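Long-range contact in flavin-nucleotide-binding protein (Mycobacterium smegmatis, PDB 4YBN), which binds FAD and heme b and is probably an oxidoreductase related to the split beta-barrel pyridoxamine 5'-phosphate oxidases: residues V11-L25 with A155-E167. Numbering follows the deposited sequence.
Sequences VTRLDEKQSTSRERL and AIGDDNWSLKLSE. With FAD (flavin-adenine dinucleotide), chain K.
Gln18 and Lys164 face each other as a non-hydrogen-bonded antiparallel pair, a single bridge that lays residues 17-19 along strand 161-166 of the split beta-barrel; strand 99-108 pairs with the same strand. Leu165 N donates to Lys17 O and Ser19 N to Leu163 O. Next along, a water takes over, joining Leu163 N to Ser19 O and Gln18 NE2.

Lys164 CB lies 3.6 Å from N1A of the FAD adenine. CG sits near both the O and the CB of Lys17, and CD comes within 3.4 Å of the FAD ribityl O3'. With CG anti to the backbone N (chi1 -173°) and the rest of the chain extended, CE passes Lys17 CB, FAD O3' and Arg13 O. Lys164 NZ then hydrogen-bonds to O3' at 2.8 Å. It also donates to Arg13 O (3.1 Å), from above the carbonyl plane, and to a heme carboxylate oxygen. The ammonium thus ties residues 11-25, FAD and heme together. Lys17 NZ hydrogen-bonds to the heme too, and to Ser166 OG (3.0 Å), while Arg13 N and Thr12 N, the latter weakly, hold the FAD phosphate.

Farther along, helix 22-29, capped by Ser21 OG accepting from Arg24 N, packs on the strand's start. Ile156 CG2 covers one face of the Arg22 guanidinium, which is salt-bridged to Asp57 and Asp26. Beside it, Leu25 CD2 sits 3.9 Å from the centroid of the Trp161 six-membered ring, 18° off its normal.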
ATOM      1  N   VAL A  11       6.016   2.862  18.701  1.00 59.83           N
ATOM      2  CA  VAL A  11       5.607   4.120  17.988  1.00 57.72           C
ATOM      3  C   VAL A  11       6.006   5.346  18.872  1.00 59.00           C
ATOM      4  O   VAL A  11       5.780   5.324  20.101  1.00 55.81           O
ATOM      5  CB  VAL A  11       4.076   4.144  17.619  1.00 54.59           C
ATOM      6  CG1 VAL A  11       3.654   5.481  16.994  1.00 54.44           C
ATOM      7  CG2 VAL A  11       3.689   2.975  16.688  1.00 51.82           C
ATOM      8  N   THR A  12       6.602   6.382  18.250  1.00 53.88           N
ATOM      9  CA  THR A  12       6.883   7.702  18.914  1.00 57.84           C
ATOM     10  C   THR A  12       5.660   8.646  18.892  1.00 56.08           C
ATOM     11  O   THR A  12       5.147   9.014  19.957  1.00 50.53           O
ATOM     12  CB  THR A  12       8.074   8.499  18.282  1.00 56.85           C
ATOM     13  OG1 THR A  12       9.261   7.720  18.302  1.00 53.85           O
ATOM     14  CG2 THR A  12       8.357   9.842  19.056  1.00 56.58           C
ATOM     15  N   ARG A  13       5.212   9.041  17.685  1.00 55.80           N
ATOM     16  CA  ARG A  13       4.109  10.023  17.530  1.00 55.01           C
ATOM     17  C   ARG A  13       2.729   9.346  17.613  1.00 60.19           C
ATOM     18  O   ARG A  13       2.525   8.267  17.005  1.00 62.06           O
ATOM     19  CB  ARG A  13       4.239  10.794  16.199  1.00 57.21           C
ATOM     20  CG  ARG A  13       5.596  11.463  15.919  1.00 58.28           C
ATOM     21  CD  ARG A  13       6.047  12.450  17.003  1.00 58.57           C
ATOM     22  NE  ARG A  13       5.030  13.464  17.292  1.00 57.27           N
ATOM     23  CZ  ARG A  13       5.150  14.456  18.185  1.00 62.26           C
ATOM     24  NH1 ARG A  13       6.257  14.630  18.911  1.00 64.04           N
ATOM     25  NH2 ARG A  13       4.141  15.293  18.350  1.00 62.66           N
ATOM     26  N   LEU A  14       1.799   9.986  18.349  1.00 62.11           N
ATOM     27  CA  LEU A  14       0.414   9.493  18.572  1.00 62.89           C
ATOM     28  C   LEU A  14       0.393   7.999  18.912  1.00 64.34           C
ATOM     29  O   LEU A  14      -0.330   7.191  18.310  1.00 59.80           O
ATOM     30  CB  LEU A  14      -0.499   9.822  17.375  1.00 69.88           C
ATOM     31  CG  LEU A  14      -0.685  11.319  17.059  1.00 73.86           C
ATOM     32  CD1 LEU A  14      -1.217  11.549  15.647  1.00 73.09           C
ATOM     33  CD2 LEU A  14      -1.594  11.951  18.108  1.00 70.73           C
ATOM     34  N   ASP A  15       1.202   7.660  19.909  1.00 65.90           N
ATOM     35  CA  ASP A  15       1.400   6.282  20.339  1.00 68.16           C
ATOM     36  C   ASP A  15       0.164   5.649  21.037  1.00 64.02           C
ATOM     37  O   ASP A  15       0.134   4.438  21.215  1.00 57.22           O
ATOM     38  CB  ASP A  15       2.721   6.138  21.159  1.00 70.26           C
ATOM     39  CG  ASP A  15       2.659   6.781  22.564  1.00 73.87           C
ATOM     40  OD1 ASP A  15       1.561   6.817  23.172  1.00 79.81           O
ATOM     41  OD2 ASP A  15       3.724   7.216  23.076  1.00 59.89           O
ATOM     42  N   GLU A  16      -0.865   6.435  21.381  1.00 63.55           N
ATOM     43  CA  GLU A  16      -2.187   5.832  21.721  1.00 68.19           C
ATOM     44  C   GLU A  16      -2.865   5.142  20.499  1.00 61.60           C
ATOM     45  O   GLU A  16      -3.871   4.445  20.648  1.00 53.30           O
ATOM     46  CB  GLU A  16      -3.147   6.830  22.415  1.00 74.87           C
ATOM     47  CG  GLU A  16      -3.430   8.154  21.698  1.00 87.47           C
ATOM     48  CD  GLU A  16      -4.414   9.056  22.471  1.00 95.29           C
ATOM     49  OE1 GLU A  16      -5.635   8.787  22.460  1.00 93.73           O
ATOM     50  OE2 GLU A  16      -3.975  10.053  23.089  1.00 94.71           O
ATOM     51  N   LYS A  17      -2.305   5.345  19.299  1.00 56.00           N
ATOM     52  CA  LYS A  17      -2.696   4.606  18.109  1.00 47.60           C
ATOM     53  C   LYS A  17      -1.983   3.246  17.939  1.00 46.48           C
ATOM     54  O   LYS A  17      -2.375   2.450  17.061  1.00 37.91           O
ATOM     55  CB  LYS A  17      -2.442   5.467  16.888  1.00 55.03           C
ATOM     56  CG  LYS A  17      -3.448   6.595  16.768  1.00 59.60           C
ATOM     57  CD  LYS A  17      -2.981   7.615  15.764  1.00 66.21           C
ATOM     58  CE  LYS A  17      -4.002   8.728  15.627  1.00 66.84           C
ATOM     59  NZ  LYS A  17      -3.814   9.356  14.289  1.00 71.77           N
ATOM     60  N   GLN A  18      -0.938   2.989  18.742  1.00 42.40           N
ATOM     61  CA  GLN A  18      -0.251   1.690  18.717  1.00 39.74           C
ATOM     62  C   GLN A  18      -1.153   0.656  19.348  1.00 41.04           C
ATOM     63  O   GLN A  18      -1.782   0.953  20.357  1.00 41.35           O
ATOM     64  CB  GLN A  18       1.042   1.738  19.455  1.00 40.68           C
ATOM     65  CG  GLN A  18       1.813   0.424  19.373  1.00 45.52           C
ATOM     66  CD  GLN A  18       3.339   0.625  19.365  1.00 51.45           C
ATOM     67  OE1 GLN A  18       3.871   1.658  19.836  1.00 48.23           O
ATOM     68  NE2 GLN A  18       4.055  -0.357  18.806  1.00 51.08           N
ATOM     69  N   SER A  19      -1.266  -0.512  18.717  1.00 37.30           N
ATOM     70  CA  SER A  19      -1.980  -1.667  19.294  1.00 38.36           C
ATOM     71  C   SER A  19      -1.065  -2.857  19.465  1.00 36.96           C
ATOM     72  O   SER A  19      -0.330  -3.188  18.566  1.00 34.89           O
ATOM     73  CB  SER A  19      -3.137  -2.078  18.392  1.00 36.72           C
ATOM     74  OG  SER A  19      -3.612  -3.385  18.791  1.00 37.94           O
ATOM     75  N   THR A  20      -1.115  -3.531  20.603  1.00 38.95           N
ATOM     76  CA  THR A  20      -0.385  -4.782  20.797  1.00 37.84           C
ATOM     77  C   THR A  20      -1.235  -6.044  20.571  1.00 37.41           C
ATOM     78  O   THR A  20      -0.825  -7.136  20.918  1.00 38.22           O
ATOM     79  CB  THR A  20       0.154  -4.860  22.231  1.00 41.71           C
ATOM     80  OG1 THR A  20      -0.957  -4.705  23.127  1.00 38.80           O
ATOM     81  CG2 THR A  20       1.224  -3.734  22.468  1.00 40.49           C
ATOM     82  N   SER A  21      -2.419  -5.915  20.008  1.00 32.72           N
ATOM     83  CA  SER A  21      -3.201  -7.092  19.767  1.00 30.22           C
ATOM     84  C   SER A  21      -2.733  -7.880  18.503  1.00 35.35           C
ATOM     85  O   SER A  21      -2.822  -7.385  17.362  1.00 26.99           O
ATOM     86  CB  SER A  21      -4.649  -6.737  19.637  1.00 29.02           C
ATOM     87  OG  SER A  21      -5.393  -7.869  19.186  1.00 30.92           O
ATOM     88  N   ARG A  22      -2.291  -9.118  18.738  1.00 31.49           N
ATOM     89  CA  ARG A  22      -1.937 -10.040  17.679  1.00 31.52           C
ATOM     90  C   ARG A  22      -3.149 -10.375  16.841  1.00 31.18           C
ATOM     91  O   ARG A  22      -3.062 -10.651  15.629  1.00 30.13           O
ATOM     92  CB  ARG A  22      -1.338 -11.315  18.306  1.00 34.32           C
ATOM     93  CG  ARG A  22      -1.034 -12.413  17.318  1.00 33.41           C
ATOM     94  CD  ARG A  22       0.006 -12.015  16.275  1.00 34.77           C
ATOM     95  NE  ARG A  22      -0.123 -12.921  15.129  1.00 35.43           N
ATOM     96  CZ  ARG A  22       0.545 -14.083  14.999  1.00 36.58           C
ATOM     97  NH1 ARG A  22       0.277 -14.864  13.947  1.00 30.41           N
ATOM     98  NH2 ARG A  22       1.498 -14.439  15.890  1.00 30.83           N
ATOM     99  N   GLU A  23      -4.304 -10.412  17.478  1.00 30.69           N
ATOM    100  CA  GLU A  23      -5.499 -10.681  16.738  1.00 30.09           C
ATOM    101  C   GLU A  23      -5.802  -9.590  15.715  1.00 26.83           C
ATOM    102  O   GLU A  23      -6.251  -9.872  14.605  1.00 24.51           O
ATOM    103  CB  GLU A  23      -6.646 -10.906  17.697  1.00 36.27           C
ATOM    104  CG  GLU A  23      -7.944 -11.334  17.078  1.00 44.82           C
ATOM    105  CD  GLU A  23      -9.080 -11.278  18.105  1.00 58.84           C
ATOM    106  OE1 GLU A  23      -8.759 -11.248  19.314  1.00 65.26           O
ATOM    107  OE2 GLU A  23     -10.281 -11.209  17.727  1.00 65.47           O
ATOM    108  N   ARG A  24      -5.570  -8.354  16.083  1.00 29.20           N
ATOM    109  CA  ARG A  24      -5.747  -7.228  15.137  1.00 30.83           C
ATOM    110  C   ARG A  24      -4.715  -7.272  14.043  1.00 26.69           C
ATOM    111  O   ARG A  24      -5.004  -6.951  12.907  1.00 23.72           O
ATOM    112  CB  ARG A  24      -5.645  -5.885  15.866  1.00 34.87           C
ATOM    113  CG  ARG A  24      -6.795  -5.662  16.869  1.00 42.39           C
ATOM    114  CD  ARG A  24      -6.934  -4.179  17.258  1.00 46.42           C
ATOM    115  NE  ARG A  24      -8.089  -3.956  18.128  1.00 51.03           N
ATOM    116  CZ  ARG A  24      -9.307  -3.560  17.735  1.00 58.17           C
ATOM    117  NH1 ARG A  24      -9.563  -3.298  16.454  1.00 58.87           N
ATOM    118  NH2 ARG A  24     -10.284  -3.409  18.645  1.00 55.82           N
ATOM    119  N   LEU A  25      -3.501  -7.649  14.405  1.00 25.14           N
ATOM    120  CA  LEU A  25      -2.487  -7.906  13.410  1.00 24.02           C
ATOM    121  C   LEU A  25      -2.871  -8.928  12.362  1.00 22.86           C
ATOM    122  O   LEU A  25      -2.780  -8.652  11.159  1.00 22.96           O
ATOM    123  CB  LEU A  25      -1.173  -8.249  14.045  1.00 25.28           C
ATOM    124  CG  LEU A  25      -0.096  -8.605  13.018  1.00 24.84           C
ATOM    125  CD1 LEU A  25       0.413  -7.360  12.311  1.00 26.31           C
ATOM    126  CD2 LEU A  25       1.020  -9.373  13.666  1.00 26.92           C
ATOM    127  N   ALA A 155       9.045 -15.165  10.067  1.00 23.66           N
ATOM    128  CA  ALA A 155       8.399 -15.516  11.325  1.00 24.96           C
ATOM    129  C   ALA A 155       7.703 -14.356  11.953  1.00 23.01           C
ATOM    130  O   ALA A 155       8.270 -13.300  12.071  1.00 24.62           O
ATOM    131  CB  ALA A 155       9.431 -16.101  12.323  1.00 25.73           C
ATOM    132  N   ILE A 156       6.453 -14.556  12.363  1.00 23.18           N
ATOM    133  CA  ILE A 156       5.754 -13.576  13.122  1.00 27.20           C
ATOM    134  C   ILE A 156       5.840 -14.008  14.581  1.00 28.21           C
ATOM    135  O   ILE A 156       5.134 -14.929  14.999  1.00 26.50           O
ATOM    136  CB  ILE A 156       4.296 -13.461  12.763  1.00 25.55           C
ATOM    137  CG1 ILE A 156       4.114 -13.172  11.280  1.00 28.87           C
ATOM    138  CG2 ILE A 156       3.661 -12.386  13.649  1.00 26.38           C
ATOM    139  CD1 ILE A 156       2.699 -13.495  10.767  1.00 30.40           C
ATOM    140  N   GLY A 157       6.673 -13.310  15.328  1.00 29.18           N
ATOM    141  CA  GLY A 157       6.965 -13.707  16.691  1.00 29.56           C
ATOM    142  C   GLY A 157       6.222 -12.807  17.637  1.00 30.25           C
ATOM    143  O   GLY A 157       5.189 -12.246  17.260  1.00 29.01           O
ATOM    144  N   ASP A 158       6.733 -12.684  18.874  1.00 31.81           N
ATOM    145  CA  ASP A 158       6.106 -11.811  19.868  1.00 38.98           C
ATOM    146  C   ASP A 158       6.640 -10.397  19.805  1.00 36.44           C
ATOM    147  O   ASP A 158       5.957  -9.498  20.151  1.00 37.66           O
ATOM    148  CB  ASP A 158       6.358 -12.349  21.276  1.00 45.84           C
ATOM    149  CG  ASP A 158       5.619 -13.641  21.524  1.00 52.33           C
ATOM    150  OD1 ASP A 158       4.404 -13.697  21.214  1.00 56.53           O
ATOM    151  OD2 ASP A 158       6.251 -14.593  22.008  1.00 57.36           O
ATOM    152  N   ASP A 159       7.883 -10.226  19.388  1.00 35.21           N
ATOM    153  CA  ASP A 159       8.566  -8.979  19.598  1.00 39.71           C
ATOM    154  C   ASP A 159       8.968  -8.241  18.291  1.00 32.82           C
ATOM    155  O   ASP A 159       9.566  -7.161  18.343  1.00 33.37           O
ATOM    156  CB  ASP A 159       9.816  -9.236  20.482  1.00 42.47           C
ATOM    157  CG  ASP A 159       9.457  -9.653  21.959  1.00 52.76           C
ATOM    158  OD1 ASP A 159       8.343  -9.374  22.448  1.00 57.33           O
ATOM    159  OD2 ASP A 159      10.302 -10.290  22.640  1.00 66.38           O
ATOM    160  N   ASN A 160       8.685  -8.815  17.130  1.00 30.16           N
ATOM    161  CA  ASN A 160       9.294  -8.293  15.913  1.00 27.19           C
ATOM    162  C   ASN A 160       8.341  -7.524  15.029  1.00 25.75           C
ATOM    163  O   ASN A 160       8.611  -7.362  13.819  1.00 23.42           O
ATOM    164  CB  ASN A 160       9.946  -9.409  15.110  1.00 27.03           C
ATOM    165  CG  ASN A 160       8.932 -10.398  14.529  1.00 25.77           C
ATOM    166  OD1 ASN A 160       7.969 -10.661  15.139  1.00 22.37           O
ATOM    167  ND2 ASN A 160       9.154 -10.885  13.330  1.00 25.75           N
ATOM    168  N   TRP A 161       7.270  -7.024  15.616  1.00 23.67           N
ATOM    169  CA  TRP A 161       6.222  -6.361  14.832  1.00 25.95           C
ATOM    170  C   TRP A 161       5.568  -5.204  15.556  1.00 28.12           C
ATOM    171  O   TRP A 161       5.536  -5.143  16.789  1.00 23.83           O
ATOM    172  CB  TRP A 161       5.173  -7.392  14.364  1.00 24.79           C
ATOM    173  CG  TRP A 161       4.437  -8.133  15.425  1.00 23.76           C
ATOM    174  CD1 TRP A 161       4.756  -9.357  15.947  1.00 25.89           C
ATOM    175  CD2 TRP A 161       3.256  -7.705  16.112  1.00 25.03           C
ATOM    176  NE1 TRP A 161       3.844  -9.708  16.917  1.00 25.87           N
ATOM    177  CE2 TRP A 161       2.897  -8.730  17.015  1.00 27.07           C
ATOM    178  CE3 TRP A 161       2.443  -6.577  16.019  1.00 24.50           C
ATOM    179  CZ2 TRP A 161       1.811  -8.627  17.871  1.00 26.61           C
ATOM    180  CZ3 TRP A 161       1.358  -6.481  16.838  1.00 27.36           C
ATOM    181  CH2 TRP A 161       1.041  -7.525  17.772  1.00 28.10           C
ATOM    182  N   SER A 162       5.072  -4.232  14.781  1.00 25.60           N
ATOM    183  CA  SER A 162       4.368  -3.121  15.373  1.00 28.36           C
ATOM    184  C   SER A 162       3.062  -2.885  14.567  1.00 28.09           C
ATOM    185  O   SER A 162       3.025  -3.129  13.352  1.00 26.31           O
ATOM    186  CB  SER A 162       5.271  -1.900  15.435  1.00 30.56           C
ATOM    187  OG  SER A 162       5.472  -1.385  14.139  1.00 35.98           O
ATOM    188  N   LEU A 163       2.009  -2.516  15.249  1.00 24.35           N
ATOM    189  CA  LEU A 163       0.728  -2.236  14.605  1.00 24.85           C
ATOM    190  C   LEU A 163       0.243  -0.840  14.995  1.00 24.85           C
ATOM    191  O   LEU A 163       0.146  -0.447  16.211  1.00 24.64           O
ATOM    192  CB  LEU A 163      -0.295  -3.321  14.969  1.00 26.06           C
ATOM    193  CG  LEU A 163      -1.684  -3.187  14.338  1.00 26.45           C
ATOM    194  CD1 LEU A 163      -1.748  -3.392  12.851  1.00 27.99           C
ATOM    195  CD2 LEU A 163      -2.610  -4.146  15.035  1.00 28.95           C
ATOM    196  N   LYS A 164      -0.087  -0.054  13.997  1.00 26.60           N
ATOM    197  CA  LYS A 164      -0.670   1.298  14.250  1.00 27.40           C
ATOM    198  C   LYS A 164      -2.028   1.470  13.598  1.00 27.99           C
ATOM    199  O   LYS A 164      -2.231   1.131  12.419  1.00 24.26           O
ATOM    200  CB  LYS A 164       0.293   2.324  13.772  1.00 28.72           C
ATOM    201  CG  LYS A 164      -0.139   3.756  14.136  1.00 37.91           C
ATOM    202  CD  LYS A 164       1.004   4.770  14.074  1.00 38.58           C
ATOM    203  CE  LYS A 164       0.580   6.133  14.665  1.00 42.81           C
ATOM    204  NZ  LYS A 164       1.632   7.134  14.307  1.00 42.40           N
ATOM    205  N   LEU A 165      -2.989   1.916  14.397  1.00 26.39           N
ATOM    206  CA  LEU A 165      -4.395   1.978  13.997  1.00 30.36           C
ATOM    207  C   LEU A 165      -4.908   3.418  14.153  1.00 32.55           C
ATOM    208  O   LEU A 165      -4.858   3.960  15.254  1.00 35.96           O
ATOM    209  CB  LEU A 165      -5.272   1.050  14.870  1.00 34.25           C
ATOM    210  CG  LEU A 165      -4.785  -0.391  15.160  1.00 39.08           C
ATOM    211  CD1 LEU A 165      -5.679  -1.111  16.181  1.00 44.68           C
ATOM    212  CD2 LEU A 165      -4.771  -1.194  13.856  1.00 36.91           C
ATOM    213  N   SER A 166      -5.443   4.007  13.087  1.00 34.00           N
ATOM    214  CA  SER A 166      -6.126   5.308  13.140  1.00 32.77           C
ATOM    215  C   SER A 166      -7.499   5.194  12.553  1.00 34.31           C
ATOM    216  O   SER A 166      -7.629   5.039  11.360  1.00 34.05           O
ATOM    217  CB  SER A 166      -5.363   6.336  12.353  1.00 31.80           C
ATOM    218  OG  SER A 166      -5.721   7.629  12.803  1.00 39.19           O
ATOM    219  N   GLU A 167      -8.535   5.169  13.381  1.00 35.38           N
ATOM    220  CA  GLU A 167      -9.894   5.069  12.870  1.00 37.22           C
ATOM    221  C   GLU A 167     -10.802   6.073  13.552  1.00 40.33           C
ATOM    222  O   GLU A 167     -12.007   5.819  13.686  1.00 40.51           O
ATOM    223  CB  GLU A 167     -10.466   3.647  13.072  1.00 39.96           C
ATOM    224  CG  GLU A 167      -9.658   2.508  12.437  1.00 39.12           C
ATOM    225  CD  GLU A 167      -9.626   2.557  10.918  1.00 37.35           C
ATOM    226  OE1 GLU A 167     -10.480   3.223  10.299  1.00 39.43           O
ATOM    227  OE2 GLU A 167      -8.739   1.936  10.327  1.00 34.45           O
TER
HETATM  228  PA  FAD K 305       9.562   6.225  14.651  0.72 42.12           P
HETATM  229  O1A FAD K 305       9.703   6.593  16.100  0.72 41.44           O
HETATM  230  O2A FAD K 305      10.520   6.865  13.690  0.72 40.31           O
HETATM  231  O5B FAD K 305       9.526   4.575  14.547  0.72 41.95           O
HETATM  232  C5B FAD K 305       9.641   3.722  15.706  0.72 34.22           C
HETATM  233  C4B FAD K 305       8.863   2.412  15.520  0.72 36.15           C
HETATM  234  O4B FAD K 305       7.449   2.686  15.513  0.72 35.55           O
HETATM  235  C3B FAD K 305       9.024   1.709  14.166  0.72 38.02           C
HETATM  236  O3B FAD K 305      10.261   1.000  13.968  0.72 37.63           O
HETATM  237  C2B FAD K 305       7.736   0.876  14.042  0.72 37.16           C
HETATM  238  O2B FAD K 305       7.870  -0.409  14.634  0.72 38.80           O
HETATM  239  C1B FAD K 305       6.695   1.681  14.833  0.72 35.63           C
HETATM  240  N9A FAD K 305       5.750   2.293  13.893  0.72 35.60           N
HETATM  241  C8A FAD K 305       5.798   3.613  13.590  0.72 38.79           C
HETATM  242  N7A FAD K 305       4.850   3.910  12.654  0.72 37.67           N
HETATM  243  C5A FAD K 305       4.194   2.773  12.353  0.72 31.64           C
HETATM  244  C6A FAD K 305       3.088   2.449  11.416  0.72 28.35           C
HETATM  245  N6A FAD K 305       2.569   3.472  10.700  0.72 26.39           N
HETATM  246  N1A FAD K 305       2.645   1.156  11.369  0.72 27.57           N
HETATM  247  C2A FAD K 305       3.226   0.168  12.115  0.72 25.44           C
HETATM  248  N3A FAD K 305       4.231   0.430  12.979  0.72 32.68           N
HETATM  249  C4A FAD K 305       4.767   1.693  13.161  0.72 32.29           C
HETATM  250  N1  FAD K 305       2.737  10.113   9.360  0.72 31.62           N
HETATM  251  C2  FAD K 305       3.041  11.419   9.101  0.72 32.39           C
HETATM  252  O2  FAD K 305       3.893  11.891   9.890  0.72 32.53           O
HETATM  253  N3  FAD K 305       2.471  12.115   8.073  0.72 30.55           N
HETATM  254  C4  FAD K 305       1.598  11.519   7.181  0.72 31.13           C
HETATM  255  O4  FAD K 305       1.047  12.032   6.165  0.72 26.33           O
HETATM  256  C4X FAD K 305       1.201  10.115   7.428  0.72 30.02           C
HETATM  257  N5  FAD K 305       0.347   9.459   6.602  0.72 30.21           N
HETATM  258  C5X FAD K 305       0.066   8.150   6.839  0.72 29.77           C
HETATM  259  C6  FAD K 305      -0.804   7.496   6.031  0.72 31.10           C
HETATM  260  C7  FAD K 305      -1.121   6.177   6.302  0.72 36.98           C
HETATM  261  C7M FAD K 305      -2.059   5.434   5.409  0.72 40.84           C
HETATM  262  C8  FAD K 305      -0.517   5.435   7.430  0.72 32.17           C
HETATM  263  C8M FAD K 305      -0.827   3.979   7.670  0.72 35.02           C
HETATM  264  C9  FAD K 305       0.348   6.098   8.249  0.72 30.59           C
HETATM  265  C9A FAD K 305       0.658   7.425   7.987  0.72 29.64           C
HETATM  266  N10 FAD K 305       1.573   8.088   8.806  0.72 30.69           N
HETATM  267  C10 FAD K 305       1.848   9.435   8.577  0.72 31.62           C
HETATM  268  C1' FAD K 305       2.164   7.409   9.988  0.72 33.03           C
HETATM  269  C2' FAD K 305       3.625   7.069   9.867  0.72 30.63           C
HETATM  270  O2' FAD K 305       3.729   5.727   9.398  0.72 27.72           O
HETATM  271  C3' FAD K 305       4.212   7.134  11.280  0.72 29.31           C
HETATM  272  O3' FAD K 305       3.343   6.398  12.205  0.72 30.15           O
HETATM  273  C4' FAD K 305       4.432   8.613  11.696  0.72 28.69           C
HETATM  274  O4' FAD K 305       5.309   9.298  10.757  0.72 30.40           O
HETATM  275  C5' FAD K 305       5.024   8.684  13.091  0.72 30.13           C
HETATM  276  O5' FAD K 305       6.121   7.784  13.143  0.72 32.61           O
HETATM  277  P   FAD K 305       7.111   7.742  14.409  0.72 35.94           P
HETATM  278  O1P FAD K 305       6.188   7.484  15.572  0.72 36.78           O
HETATM  279  O2P FAD K 305       7.988   8.940  14.391  0.72 34.94           O
HETATM  280  O3P FAD K 305       8.024   6.464  14.145  0.72 34.86           O
HETATM  281  O   HOH W   1       2.225  -2.674  18.153  1.00 29.71           O
HETATM  282  O   HOH W   2       3.950 -16.348  17.018  1.00 43.95           O
HETATM  283  O   HOH W   3       2.710 -13.237  17.658  1.00 44.84           O